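Local coordinates for protein RNA-dependent RNA Polymerase (Bombyx mori cytoplasmic polyhedrosis virus, PDB 6TZ0) that transcribes and replicates the segmented double-stranded RNA genome of the virus, extending RNA strands from ribonucleoside triphosphates, at residues R360-R368 with L704-T712; R663-T673 with I685-H696. All blocks are in the same frame, centred on the assembly; numbering follows the deposited sequence.

Both contacts belong to the polymerase domain and reach the same antiparallel palm sheet. From the N terminus, the loop 360-368, between helix 349-356 and strand 370-375, meets residues 704-712 only after some 335 residues, so contact 1 closes a long loop. Within that loop lies contact 2, where the end of helix 644-665 and the start of strand 672-677 meet residues 685-696, the end of the hairpin partner 682-687 and the first turns of helix 690-705. That helix serves both, its last residues entering contact 1. Contact 2 includes the outer strand 672-677, while contact 1 stops at the entry to the other outer strand, 711-716; their centres are about 23 Å apart.

Contact 1. Residues R360-R368 with L704-T712; sequences RIEQRLVTR and LNESGFATT
Glu362 and Gly708 bring the two backbones together, their CA atoms 5.3 Å apart, where an irregular, largely extended segment passes over the end of a helix. Gln363 sits in the middle of a classic gamma turn closed by Arg364 N to Glu362 O, and Gly708 ends helix 690-705 in a Schellman motif with positive phi. Glu362 O also receives a CA-H...O contact from Gly708 CA at 3.5 Å, without a side chain intervening. Gln363 lies across the helix end, with its CB 3.3 Å from Asn705 O and its CG 3.4 Å from Phe709 O. Beside it, Arg364 doubles back at chi3 (50°) and lays its guanidinium flat on the carboxylate of Glu706. The planes are only 8° apart, and Glu706 OE2 rests 3.2 Å from Arg364 CZ, over the centre of the group. This salt bridge is therefore purely electrostatic, as no N-H points at the oxygen. At the guanidinium edge, Arg364 NH1 gives a weak hydrogen bond to Asn705 O (3.4 Å, 136°). Val366 closes the far end with CG2 3.5 Å from Ser707 O, and at the other end the Ala710 methyl, CB, lies against the carboxylate oxygen Glu362 OE1 (3.8 Å). Ile361 and Leu365 pack outward on Ile457 of the Viral structural protein 4 chain. Phe709 turns to the other side, packing on Leu651 of helix 644-665, Thr559 of helix 557-573 and Val548, which binds magnesium in another structure of this polymerase. Ala710 and Thr712 bond through their backbones to Ala549 and Asp547, placing strand 711-716 beside strand 541-548.

Contact 2. Residues R663-T673 with I685-H696; sequences RASDGKNSCLT and IFQGNENDTHDH
His696 and Cys671 lie at the centre of the contact, with Cys671 SG in the plane of the imidazole at its edge. Cys671 N donates a weak hydrogen bond to His696 ND1 (3.4 Å), and the sulfur also leans obliquely on the Phe686 ring, 3.6 Å from CD1. His696 is sandwiched: Phe686 CE1 comes over one face near the rim, and the Arg663 guanidinium lies nearly parallel over the other, planes 16° apart. With CG anti to the backbone N (chi1 -165°), the imidazole reaches from helix 690-705 into this slot, where Leu672 CB meets its CE1 at 3.5 Å. Arg663 is held in turn by a hydrogen bond from NH2 to Asn669 O (3.2 Å), close to the guanidinium plane, and by a long salt bridge from NH1 to Asp695 OD1 (3.7 Å). Farther out, the hairpin strands pair: Gln687 N binds Cys671 O at 2.8 Å, and Ile685 O accepts both Thr673 N, almost straight on, and Thr673 OG1 from above the carbonyl plane. Leu672 and Phe686 form the non-hydrogen-bonded pair between these bonds, and Leu672 continues onto Val656 of helix 644-665. The hairpin is that of polymerase motif C, whose turn carries Asp680 and Asp681. The guanidinium on its face would probably disfavour a charged His696, and the N-H directed at ND1, though its bond is weak, is consistent with the proton on NE2.

Contact 1. Residues R360-R368 with L704-T712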
ATOM      1  N   ARG A 360      -2.308  19.862  -0.309  1.00 35.86           N
ATOM      2  CA  ARG A 360      -2.716  21.058   0.411  1.00 35.86           C
ATOM      3  C   ARG A 360      -1.598  21.564   1.309  1.00 35.86           C
ATOM      4  O   ARG A 360      -0.653  20.839   1.623  1.00 35.86           O
ATOM      5  CB  ARG A 360      -3.975  20.803   1.228  1.00 35.86           C
ATOM      6  CG  ARG A 360      -3.839  19.758   2.300  1.00 35.86           C
ATOM      7  CD  ARG A 360      -5.167  19.656   3.002  1.00 35.86           C
ATOM      8  NE  ARG A 360      -5.160  18.729   4.120  1.00 35.86           N
ATOM      9  CZ  ARG A 360      -6.183  18.585   4.950  1.00 35.86           C
ATOM     10  NH1 ARG A 360      -7.273  19.319   4.780  1.00 35.86           N
ATOM     11  NH2 ARG A 360      -6.118  17.725   5.953  1.00 35.86           N
ATOM     12  N   ILE A 361      -1.672  22.859   1.604  1.00 33.67           N
ATOM     13  CA  ILE A 361      -0.687  23.564   2.411  1.00 33.67           C
ATOM     14  C   ILE A 361      -1.312  24.094   3.688  1.00 33.67           C
ATOM     15  O   ILE A 361      -2.290  24.831   3.643  1.00 33.67           O
ATOM     16  CB  ILE A 361      -0.133  24.771   1.635  1.00 33.67           C
ATOM     17  CG1 ILE A 361       1.012  24.344   0.723  1.00 33.67           C
ATOM     18  CG2 ILE A 361       0.314  25.864   2.590  1.00 33.67           C
ATOM     19  CD1 ILE A 361       1.039  25.090  -0.589  1.00 33.67           C
ATOM     20  N   GLU A 362      -0.725  23.749   4.826  1.00 35.72           N
ATOM     21  CA  GLU A 362      -1.261  24.183   6.108  1.00 35.72           C
ATOM     22  C   GLU A 362      -0.250  24.864   7.019  1.00 35.72           C
ATOM     23  O   GLU A 362       0.912  24.470   7.061  1.00 35.72           O
ATOM     24  CB  GLU A 362      -1.861  22.987   6.854  1.00 35.72           C
ATOM     25  CG  GLU A 362      -2.801  22.130   6.024  1.00 35.72           C
ATOM     26  CD  GLU A 362      -4.152  22.788   5.819  1.00 35.72           C
ATOM     27  OE1 GLU A 362      -4.838  23.067   6.825  1.00 35.72           O
ATOM     28  OE2 GLU A 362      -4.528  23.029   4.652  1.00 35.72           O
ATOM     29  N   GLN A 363      -0.709  25.922   7.693  1.00 35.07           N
ATOM     30  CA  GLN A 363       0.046  26.681   8.709  1.00 35.07           C
ATOM     31  C   GLN A 363       1.222  27.573   8.288  1.00 35.07           C
ATOM     32  O   GLN A 363       1.289  28.738   8.662  1.00 35.07           O
ATOM     33  CB  GLN A 363       0.430  25.818   9.929  1.00 35.07           C
ATOM     34  CG  GLN A 363      -0.634  24.830  10.390  1.00 35.07           C
ATOM     35  CD  GLN A 363      -1.582  25.427  11.402  1.00 35.07           C
ATOM     36  OE1 GLN A 363      -1.482  26.601  11.745  1.00 35.07           O
ATOM     37  NE2 GLN A 363      -2.514  24.619  11.884  1.00 35.07           N
ATOM     38  N   ARG A 364       2.151  27.004   7.534  1.00 32.88           N
ATOM     39  CA  ARG A 364       3.385  27.691   7.145  1.00 32.88           C
ATOM     40  C   ARG A 364       4.211  26.863   6.175  1.00 32.88           C
ATOM     41  O   ARG A 364       4.038  25.652   6.043  1.00 32.88           O
ATOM     42  CB  ARG A 364       4.299  28.052   8.315  1.00 32.88           C
ATOM     43  CG  ARG A 364       4.671  26.930   9.207  1.00 32.88           C
ATOM     44  CD  ARG A 364       5.418  27.543  10.349  1.00 32.88           C
ATOM     45  NE  ARG A 364       4.663  28.670  10.891  1.00 32.88           N
ATOM     46  CZ  ARG A 364       3.661  28.568  11.757  1.00 32.88           C
ATOM     47  NH1 ARG A 364       3.269  27.381  12.196  1.00 32.88           N
ATOM     48  NH2 ARG A 364       3.045  29.660  12.178  1.00 32.88           N
ATOM     49  N   LEU A 365       5.163  27.545   5.550  1.00 29.52           N
ATOM     50  CA  LEU A 365       6.010  26.931   4.544  1.00 29.52           C
ATOM     51  C   LEU A 365       7.266  26.348   5.176  1.00 29.52           C
ATOM     52  O   LEU A 365       7.856  26.936   6.084  1.00 29.52           O
ATOM     53  CB  LEU A 365       6.392  27.966   3.496  1.00 29.52           C
ATOM     54  CG  LEU A 365       5.209  28.597   2.775  1.00 29.52           C
ATOM     55  CD1 LEU A 365       5.700  29.698   1.885  1.00 29.52           C
ATOM     56  CD2 LEU A 365       4.474  27.551   1.981  1.00 29.52           C
ATOM     57  N   VAL A 366       7.680  25.189   4.681  1.00 26.34           N
ATOM     58  CA  VAL A 366       8.876  24.503   5.150  1.00 26.34           C
ATOM     59  C   VAL A 366      10.021  24.863   4.216  1.00 26.34           C
ATOM     60  O   VAL A 366       9.880  24.780   2.992  1.00 26.34           O
ATOM     61  CB  VAL A 366       8.645  22.983   5.206  1.00 26.34           C
ATOM     62  CG1 VAL A 366       9.904  22.255   5.591  1.00 26.34           C
ATOM     63  CG2 VAL A 366       7.544  22.669   6.187  1.00 26.34           C
ATOM     64  N   THR A 367      11.140  25.298   4.782  1.00 24.61           N
ATOM     65  CA  THR A 367      12.279  25.728   3.986  1.00 24.61           C
ATOM     66  C   THR A 367      13.254  24.570   3.777  1.00 24.61           C
ATOM     67  O   THR A 367      12.953  23.413   4.074  1.00 24.61           O
ATOM     68  CB  THR A 367      12.946  26.931   4.634  1.00 24.61           C
ATOM     69  OG1 THR A 367      13.307  26.606   5.979  1.00 24.61           O
ATOM     70  CG2 THR A 367      12.004  28.109   4.627  1.00 24.61           C
ATOM     71  N   ARG A 368      14.438  24.874   3.265  1.00 22.68           N
ATOM     72  CA  ARG A 368      15.375  23.882   2.774  1.00 22.68           C
ATOM     73  C   ARG A 368      16.599  23.753   3.667  1.00 22.68           C
ATOM     74  O   ARG A 368      16.941  24.680   4.407  1.00 22.68           O
ATOM     75  CB  ARG A 368      15.795  24.243   1.342  1.00 22.68           C
ATOM     76  CG  ARG A 368      16.378  25.619   1.120  1.00 22.68           C
ATOM     77  CD  ARG A 368      17.870  25.638   0.987  1.00 22.68           C
ATOM     78  NE  ARG A 368      18.350  24.751  -0.070  1.00 22.68           N
ATOM     79  CZ  ARG A 368      18.348  25.039  -1.368  1.00 22.68           C
ATOM     80  NH1 ARG A 368      17.878  26.195  -1.802  1.00 22.68           N
ATOM     81  NH2 ARG A 368      18.817  24.157  -2.235  1.00 22.68           N
ATOM     82  N   LEU A 704       4.427  20.365  15.480  1.00 28.13           N
ATOM     83  CA  LEU A 704       3.790  19.746  14.321  1.00 28.13           C
ATOM     84  C   LEU A 704       3.173  20.789  13.400  1.00 28.13           C
ATOM     85  O   LEU A 704       3.161  20.603  12.180  1.00 28.13           O
ATOM     86  CB  LEU A 704       2.728  18.747  14.764  1.00 28.13           C
ATOM     87  CG  LEU A 704       3.251  17.473  15.413  1.00 28.13           C
ATOM     88  CD1 LEU A 704       2.113  16.687  16.004  1.00 28.13           C
ATOM     89  CD2 LEU A 704       3.972  16.643  14.391  1.00 28.13           C
ATOM     90  N   ASN A 705       2.663  21.886  13.960  1.00 29.44           N
ATOM     91  CA  ASN A 705       2.117  22.955  13.130  1.00 29.44           C
ATOM     92  C   ASN A 705       3.208  23.681  12.357  1.00 29.44           C
ATOM     93  O   ASN A 705       2.982  24.111  11.221  1.00 29.44           O
ATOM     94  CB  ASN A 705       1.344  23.942  13.996  1.00 29.44           C
ATOM     95  CG  ASN A 705       0.132  23.319  14.636  1.00 29.44           C
ATOM     96  OD1 ASN A 705      -0.554  22.505  14.027  1.00 29.44           O
ATOM     97  ND2 ASN A 705      -0.136  23.691  15.879  1.00 29.44           N
ATOM     98  N   GLU A 706       4.392  23.829  12.956  1.00 30.56           N
ATOM     99  CA  GLU A 706       5.551  24.415  12.292  1.00 30.56           C
ATOM    100  C   GLU A 706       6.102  23.540  11.177  1.00 30.56           C
ATOM    101  O   GLU A 706       6.840  24.046  10.327  1.00 30.56           O
ATOM    102  CB  GLU A 706       6.651  24.685  13.316  1.00 30.56           C
ATOM    103  CG  GLU A 706       6.416  25.853  14.243  1.00 30.56           C
ATOM    104  CD  GLU A 706       6.726  27.182  13.601  1.00 30.56           C
ATOM    105  OE1 GLU A 706       7.657  27.235  12.772  1.00 30.56           O
ATOM    106  OE2 GLU A 706       6.047  28.178  13.926  1.00 30.56           O
ATOM    107  N   SER A 707       5.773  22.254  11.161  1.00 29.11           N
ATOM    108  CA  SER A 707       6.232  21.333  10.137  1.00 29.11           C
ATOM    109  C   SER A 707       5.274  21.237   8.962  1.00 29.11           C
ATOM    110  O   SER A 707       5.515  20.452   8.042  1.00 29.11           O
ATOM    111  CB  SER A 707       6.452  19.950  10.739  1.00 29.11           C
ATOM    112  OG  SER A 707       6.861  19.038   9.743  1.00 29.11           O
ATOM    113  N   GLY A 708       4.200  22.013   8.970  1.00 31.04           N
ATOM    114  CA  GLY A 708       3.289  22.037   7.848  1.00 31.04           C
ATOM    115  C   GLY A 708       2.127  21.076   7.931  1.00 31.04           C
ATOM    116  O   GLY A 708       1.636  20.616   6.896  1.00 31.04           O
ATOM    117  N   PHE A 709       1.661  20.761   9.133  1.00 31.01           N
ATOM    118  CA  PHE A 709       0.526  19.870   9.301  1.00 31.01           C
ATOM    119  C   PHE A 709      -0.556  20.567  10.106  1.00 31.01           C
ATOM    120  O   PHE A 709      -0.276  21.484  10.880  1.00 31.01           O
ATOM    121  CB  PHE A 709       0.921  18.576  10.002  1.00 31.01           C
ATOM    122  CG  PHE A 709       1.987  17.808   9.291  1.00 31.01           C
ATOM    123  CD1 PHE A 709       1.712  17.147   8.112  1.00 31.01           C
ATOM    124  CD2 PHE A 709       3.257  17.710   9.829  1.00 31.01           C
ATOM    125  CE1 PHE A 709       2.694  16.437   7.458  1.00 31.01           C
ATOM    126  CE2 PHE A 709       4.239  16.997   9.182  1.00 31.01           C
ATOM    127  CZ  PHE A 709       3.956  16.358   7.998  1.00 31.01           C
ATOM    128  N   ALA A 710      -1.798  20.143   9.897  1.00 34.42           N
ATOM    129  CA  ALA A 710      -2.914  20.566  10.727  1.00 34.42           C
ATOM    130  C   ALA A 710      -3.251  19.441  11.690  1.00 34.42           C
ATOM    131  O   ALA A 710      -3.351  18.279  11.286  1.00 34.42           O
ATOM    132  CB  ALA A 710      -4.127  20.928   9.874  1.00 34.42           C
ATOM    133  N   THR A 711      -3.399  19.778  12.965  1.00 38.29           N
ATOM    134  CA  THR A 711      -3.617  18.787  14.006  1.00 38.29           C
ATOM    135  C   THR A 711      -4.896  19.095  14.765  1.00 38.29           C
ATOM    136  O   THR A 711      -5.195  20.257  15.056  1.00 38.29           O
ATOM    137  CB  THR A 711      -2.445  18.736  14.999  1.00 38.29           C
ATOM    138  OG1 THR A 711      -2.290  20.016  15.625  1.00 38.29           O
ATOM    139  CG2 THR A 711      -1.152  18.351  14.302  1.00 38.29           C
ATOM    140  N   THR A 712      -5.652  18.049  15.074  1.00 41.62           N
ATOM    141  CA  THR A 712      -6.733  18.120  16.044  1.00 41.62           C
ATOM    142  C   THR A 712      -6.244  17.445  17.318  1.00 41.62           C
ATOM    143  O   THR A 712      -5.800  16.293  17.281  1.00 41.62           O
ATOM    144  CB  THR A 712      -8.002  17.446  15.527  1.00 41.62           C
ATOM    145  OG1 THR A 712      -8.416  18.072  14.308  1.00 41.62           O
ATOM    146  CG2 THR A 712      -9.116  17.578  16.546  1.00 41.62           C
TER

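Contact 2. Residues R663-T673 with I685-H696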
ATOM      1  N   ARG A 663      13.560  21.009  24.061  1.00 25.16           N
ATOM      2  CA  ARG A 663      13.102  21.502  25.352  1.00 25.16           C
ATOM      3  C   ARG A 663      14.147  21.287  26.432  1.00 25.16           C
ATOM      4  O   ARG A 663      14.269  22.109  27.343  1.00 25.16           O
ATOM      5  CB  ARG A 663      11.798  20.822  25.744  1.00 25.16           C
ATOM      6  CG  ARG A 663      10.598  21.300  24.994  1.00 25.16           C
ATOM      7  CD  ARG A 663       9.413  20.455  25.367  1.00 25.16           C
ATOM      8  NE  ARG A 663       9.158  20.454  26.802  1.00 25.16           N
ATOM      9  CZ  ARG A 663       8.407  21.346  27.432  1.00 25.16           C
ATOM     10  NH1 ARG A 663       7.833  22.330  26.759  1.00 25.16           N
ATOM     11  NH2 ARG A 663       8.235  21.251  28.740  1.00 25.16           N
ATOM     12  N   ALA A 664      14.897  20.184  26.356  1.00 24.72           N
ATOM     13  CA  ALA A 664      15.988  19.976  27.302  1.00 24.72           C
ATOM     14  C   ALA A 664      17.072  21.037  27.146  1.00 24.72           C
ATOM     15  O   ALA A 664      17.586  21.557  28.140  1.00 24.72           O
ATOM     16  CB  ALA A 664      16.578  18.580  27.125  1.00 24.72           C
ATOM     17  N   SER A 665      17.417  21.386  25.909  1.00 27.07           N
ATOM     18  CA  SER A 665      18.448  22.392  25.684  1.00 27.07           C
ATOM     19  C   SER A 665      17.966  23.812  25.941  1.00 27.07           C
ATOM     20  O   SER A 665      18.797  24.706  26.112  1.00 27.07           O
ATOM     21  CB  SER A 665      18.990  22.305  24.261  1.00 27.07           C
ATOM     22  OG  SER A 665      18.037  22.775  23.333  1.00 27.07           O
ATOM     23  N   ASP A 666      16.657  24.054  25.960  1.00 27.48           N
ATOM     24  CA  ASP A 666      16.132  25.358  26.345  1.00 27.48           C
ATOM     25  C   ASP A 666      15.920  25.500  27.844  1.00 27.48           C
ATOM     26  O   ASP A 666      15.495  26.566  28.294  1.00 27.48           O
ATOM     27  CB  ASP A 666      14.809  25.644  25.629  1.00 27.48           C
ATOM     28  CG  ASP A 666      14.994  25.955  24.166  1.00 27.48           C
ATOM     29  OD1 ASP A 666      16.075  26.458  23.799  1.00 27.48           O
ATOM     30  OD2 ASP A 666      14.050  25.716  23.387  1.00 27.48           O
ATOM     31  N   GLY A 667      16.194  24.465  28.626  1.00 25.61           N
ATOM     32  CA  GLY A 667      16.026  24.528  30.059  1.00 25.61           C
ATOM     33  C   GLY A 667      14.689  24.065  30.583  1.00 25.61           C
ATOM     34  O   GLY A 667      14.281  24.515  31.656  1.00 25.61           O
ATOM     35  N   LYS A 668      13.995  23.189  29.867  1.00 25.44           N
ATOM     36  CA  LYS A 668      12.682  22.711  30.263  1.00 25.44           C
ATOM     37  C   LYS A 668      12.701  21.197  30.379  1.00 25.44           C
ATOM     38  O   LYS A 668      13.400  20.511  29.633  1.00 25.44           O
ATOM     39  CB  LYS A 668      11.623  23.143  29.254  1.00 25.44           C
ATOM     40  CG  LYS A 668      11.459  24.632  29.182  1.00 25.44           C
ATOM     41  CD  LYS A 668      10.460  25.037  28.130  1.00 25.44           C
ATOM     42  CE  LYS A 668      10.366  26.546  28.042  1.00 25.44           C
ATOM     43  NZ  LYS A 668       9.404  26.979  27.002  1.00 25.44           N
ATOM     44  N   ASN A 669      11.916  20.678  31.312  1.00 26.99           N
ATOM     45  CA  ASN A 669      11.903  19.246  31.535  1.00 26.99           C
ATOM     46  C   ASN A 669      11.100  18.535  30.452  1.00 26.99           C
ATOM     47  O   ASN A 669      10.420  19.151  29.630  1.00 26.99           O
ATOM     48  CB  ASN A 669      11.352  18.925  32.922  1.00 26.99           C
ATOM     49  CG  ASN A 669       9.965  19.498  33.157  1.00 26.99           C
ATOM     50  OD1 ASN A 669       9.417  20.216  32.324  1.00 26.99           O
ATOM     51  ND2 ASN A 669       9.374  19.148  34.285  1.00 26.99           N
ATOM     52  N   SER A 670      11.172  17.214  30.462  1.00 28.65           N
ATOM     53  CA  SER A 670      10.296  16.383  29.663  1.00 28.65           C
ATOM     54  C   SER A 670       9.475  15.524  30.605  1.00 28.65           C
ATOM     55  O   SER A 670       9.996  14.981  31.582  1.00 28.65           O
ATOM     56  CB  SER A 670      11.069  15.493  28.701  1.00 28.65           C
ATOM     57  OG  SER A 670      11.741  14.458  29.384  1.00 28.65           O
ATOM     58  N   CYS A 671       8.185  15.421  30.321  1.00 31.24           N
ATOM     59  CA  CYS A 671       7.305  14.529  31.053  1.00 31.24           C
ATOM     60  C   CYS A 671       6.843  13.367  30.187  1.00 31.24           C
ATOM     61  O   CYS A 671       5.992  12.583  30.615  1.00 31.24           O
ATOM     62  CB  CYS A 671       6.115  15.314  31.596  1.00 31.24           C
ATOM     63  SG  CYS A 671       5.175  16.077  30.304  1.00 31.24           S
ATOM     64  N   LEU A 672       7.418  13.223  28.999  1.00 29.76           N
ATOM     65  CA  LEU A 672       6.987  12.236  28.021  1.00 29.76           C
ATOM     66  C   LEU A 672       7.501  10.862  28.422  1.00 29.76           C
ATOM     67  O   LEU A 672       8.706  10.675  28.611  1.00 29.76           O
ATOM     68  CB  LEU A 672       7.499  12.630  26.639  1.00 29.76           C
ATOM     69  CG  LEU A 672       7.017  11.956  25.355  1.00 29.76           C
ATOM     70  CD1 LEU A 672       7.038  12.977  24.257  1.00 29.76           C
ATOM     71  CD2 LEU A 672       7.900  10.805  24.957  1.00 29.76           C
ATOM     72  N   THR A 673       6.592   9.898  28.530  1.00 30.87           N
ATOM     73  CA  THR A 673       6.971   8.544  28.909  1.00 30.87           C
ATOM     74  C   THR A 673       7.209   7.652  27.694  1.00 30.87           C
ATOM     75  O   THR A 673       8.319   7.154  27.494  1.00 30.87           O
ATOM     76  CB  THR A 673       5.891   7.942  29.799  1.00 30.87           C
ATOM     77  OG1 THR A 673       4.676   7.873  29.057  1.00 30.87           O
ATOM     78  CG2 THR A 673       5.669   8.813  31.002  1.00 30.87           C
ATOM     79  N   ILE A 685       2.019   9.764  25.572  1.00 29.93           N
ATOM     80  CA  ILE A 685       1.671   9.592  26.978  1.00 29.93           C
ATOM     81  C   ILE A 685       2.623  10.443  27.808  1.00 29.93           C
ATOM     82  O   ILE A 685       3.840  10.232  27.777  1.00 29.93           O
ATOM     83  CB  ILE A 685       1.734   8.120  27.405  1.00 29.93           C
ATOM     84  CG1 ILE A 685       0.719   7.293  26.621  1.00 29.93           C
ATOM     85  CG2 ILE A 685       1.419   7.988  28.865  1.00 29.93           C
ATOM     86  CD1 ILE A 685       0.912   5.818  26.752  1.00 29.93           C
ATOM     87  N   PHE A 686       2.069  11.398  28.547  1.00 29.07           N
ATOM     88  CA  PHE A 686       2.824  12.288  29.417  1.00 29.07           C
ATOM     89  C   PHE A 686       2.476  11.976  30.864  1.00 29.07           C
ATOM     90  O   PHE A 686       1.333  11.634  31.166  1.00 29.07           O
ATOM     91  CB  PHE A 686       2.486  13.750  29.124  1.00 29.07           C
ATOM     92  CG  PHE A 686       2.744  14.162  27.714  1.00 29.07           C
ATOM     93  CD1 PHE A 686       4.019  14.495  27.293  1.00 29.07           C
ATOM     94  CD2 PHE A 686       1.707  14.224  26.805  1.00 29.07           C
ATOM     95  CE1 PHE A 686       4.251  14.875  25.991  1.00 29.07           C
ATOM     96  CE2 PHE A 686       1.932  14.609  25.505  1.00 29.07           C
ATOM     97  CZ  PHE A 686       3.208  14.936  25.101  1.00 29.07           C
ATOM     98  N   GLN A 687       3.442  12.105  31.767  1.00 29.99           N
ATOM     99  CA  GLN A 687       3.177  11.885  33.185  1.00 29.99           C
ATOM    100  C   GLN A 687       3.850  12.961  34.021  1.00 29.99           C
ATOM    101  O   GLN A 687       5.051  13.200  33.879  1.00 29.99           O
ATOM    102  CB  GLN A 687       3.651  10.502  33.639  1.00 29.99           C
ATOM    103  CG  GLN A 687       3.232  10.149  35.054  1.00 29.99           C
ATOM    104  CD  GLN A 687       3.599   8.741  35.454  1.00 29.99           C
ATOM    105  OE1 GLN A 687       4.301   8.042  34.732  1.00 29.99           O
ATOM    106  NE2 GLN A 687       3.094   8.303  36.598  1.00 29.99           N
ATOM    107  N   GLY A 688       3.078  13.584  34.908  1.00 31.35           N
ATOM    108  CA  GLY A 688       3.598  14.600  35.801  1.00 31.35           C
ATOM    109  C   GLY A 688       2.505  15.479  36.365  1.00 31.35           C
ATOM    110  O   GLY A 688       1.434  14.983  36.719  1.00 31.35           O
ATOM    111  N   ASN A 689       2.764  16.776  36.484  1.00 37.58           N
ATOM    112  CA  ASN A 689       1.741  17.731  36.873  1.00 37.58           C
ATOM    113  C   ASN A 689       0.952  18.170  35.653  1.00 37.58           C
ATOM    114  O   ASN A 689       1.355  17.935  34.517  1.00 37.58           O
ATOM    115  CB  ASN A 689       2.360  18.950  37.548  1.00 37.58           C
ATOM    116  CG  ASN A 689       2.833  18.658  38.949  1.00 37.58           C
ATOM    117  OD1 ASN A 689       2.126  18.028  39.736  1.00 37.58           O
ATOM    118  ND2 ASN A 689       4.049  19.096  39.268  1.00 37.58           N
ATOM    119  N   GLU A 690      -0.177  18.832  35.896  1.00 39.41           N
ATOM    120  CA  GLU A 690      -0.987  19.309  34.782  1.00 39.41           C
ATOM    121  C   GLU A 690      -0.303  20.446  34.038  1.00 39.41           C
ATOM    122  O   GLU A 690      -0.465  20.570  32.817  1.00 39.41           O
ATOM    123  CB  GLU A 690      -2.365  19.744  35.274  1.00 39.41           C
ATOM    124  CG  GLU A 690      -3.225  18.598  35.765  1.00 39.41           C
ATOM    125  CD  GLU A 690      -4.610  19.043  36.170  1.00 39.41           C
ATOM    126  OE1 GLU A 690      -4.869  20.263  36.151  1.00 39.41           O
ATOM    127  OE2 GLU A 690      -5.441  18.174  36.509  1.00 39.41           O
ATOM    128  N   ASN A 691       0.497  21.245  34.744  1.00 38.78           N
ATOM    129  CA  ASN A 691       1.203  22.354  34.115  1.00 38.78           C
ATOM    130  C   ASN A 691       2.269  21.860  33.148  1.00 38.78           C
ATOM    131  O   ASN A 691       2.323  22.306  31.995  1.00 38.78           O
ATOM    132  CB  ASN A 691       1.827  23.230  35.190  1.00 38.78           C
ATOM    133  CG  ASN A 691       0.793  23.936  36.022  1.00 38.78           C
ATOM    134  OD1 ASN A 691      -0.175  24.486  35.498  1.00 38.78           O
ATOM    135  ND2 ASN A 691       0.973  23.904  37.336  1.00 38.78           N
ATOM    136  N   ASP A 692       3.104  20.921  33.592  1.00 37.77           N
ATOM    137  CA  ASP A 692       4.196  20.427  32.768  1.00 37.77           C
ATOM    138  C   ASP A 692       3.688  19.605  31.595  1.00 37.77           C
ATOM    139  O   ASP A 692       4.199  19.737  30.476  1.00 37.77           O
ATOM    140  CB  ASP A 692       5.145  19.589  33.614  1.00 37.77           C
ATOM    141  CG  ASP A 692       5.831  20.396  34.689  1.00 37.77           C
ATOM    142  OD1 ASP A 692       6.011  21.614  34.498  1.00 37.77           O
ATOM    143  OD2 ASP A 692       6.189  19.808  35.729  1.00 37.77           O
ATOM    144  N   THR A 693       2.678  18.762  31.835  1.00 33.23           N
ATOM    145  CA  THR A 693       2.109  17.955  30.763  1.00 33.23           C
ATOM    146  C   THR A 693       1.397  18.818  29.733  1.00 33.23           C
ATOM    147  O   THR A 693       1.515  18.566  28.526  1.00 33.23           O
ATOM    148  CB  THR A 693       1.166  16.897  31.332  1.00 33.23           C
ATOM    149  OG1 THR A 693       0.189  17.519  32.169  1.00 33.23           O
ATOM    150  CG2 THR A 693       1.923  15.854  32.117  1.00 33.23           C
ATOM    151  N   HIS A 694       0.697  19.865  30.180  1.00 33.72           N
ATOM    152  CA  HIS A 694       0.053  20.763  29.230  1.00 33.72           C
ATOM    153  C   HIS A 694       1.079  21.553  28.427  1.00 33.72           C
ATOM    154  O   HIS A 694       0.910  21.728  27.215  1.00 33.72           O
ATOM    155  CB  HIS A 694      -0.912  21.693  29.962  1.00 33.72           C
ATOM    156  CG  HIS A 694      -1.640  22.642  29.061  1.00 33.72           C
ATOM    157  ND1 HIS A 694      -2.606  22.229  28.169  1.00 33.72           N
ATOM    158  CD2 HIS A 694      -1.562  23.987  28.934  1.00 33.72           C
ATOM    159  CE1 HIS A 694      -3.079  23.277  27.519  1.00 33.72           C
ATOM    160  NE2 HIS A 694      -2.464  24.356  27.967  1.00 33.72           N
ATOM    161  N   ASP A 695       2.166  21.996  29.071  1.00 32.59           N
ATOM    162  CA  ASP A 695       3.221  22.723  28.366  1.00 32.59           C
ATOM    163  C   ASP A 695       3.886  21.850  27.306  1.00 32.59           C
ATOM    164  O   ASP A 695       4.083  22.286  26.163  1.00 32.59           O
ATOM    165  CB  ASP A 695       4.253  23.227  29.376  1.00 32.59           C
ATOM    166  CG  ASP A 695       5.219  24.249  28.790  1.00 32.59           C
ATOM    167  OD1 ASP A 695       5.083  24.638  27.612  1.00 32.59           O
ATOM    168  OD2 ASP A 695       6.142  24.661  29.519  1.00 32.59           O
ATOM    169  N   HIS A 696       4.172  20.597  27.648  1.00 27.81           N
ATOM    170  CA  HIS A 696       4.884  19.724  26.725  1.00 27.81           C
ATOM    171  C   HIS A 696       3.984  19.285  25.573  1.00 27.81           C
ATOM    172  O   HIS A 696       4.438  19.192  24.423  1.00 27.81           O
ATOM    173  CB  HIS A 696       5.441  18.538  27.511  1.00 27.81           C
ATOM    174  CG  HIS A 696       6.475  17.746  26.780  1.00 27.81           C
ATOM    175  ND1 HIS A 696       7.037  16.609  27.313  1.00 27.81           N
ATOM    176  CD2 HIS A 696       7.037  17.907  25.563  1.00 27.81           C
ATOM    177  CE1 HIS A 696       7.912  16.112  26.462  1.00 27.81           C
ATOM    178  NE2 HIS A 696       7.929  16.879  25.389  1.00 27.81           N
TER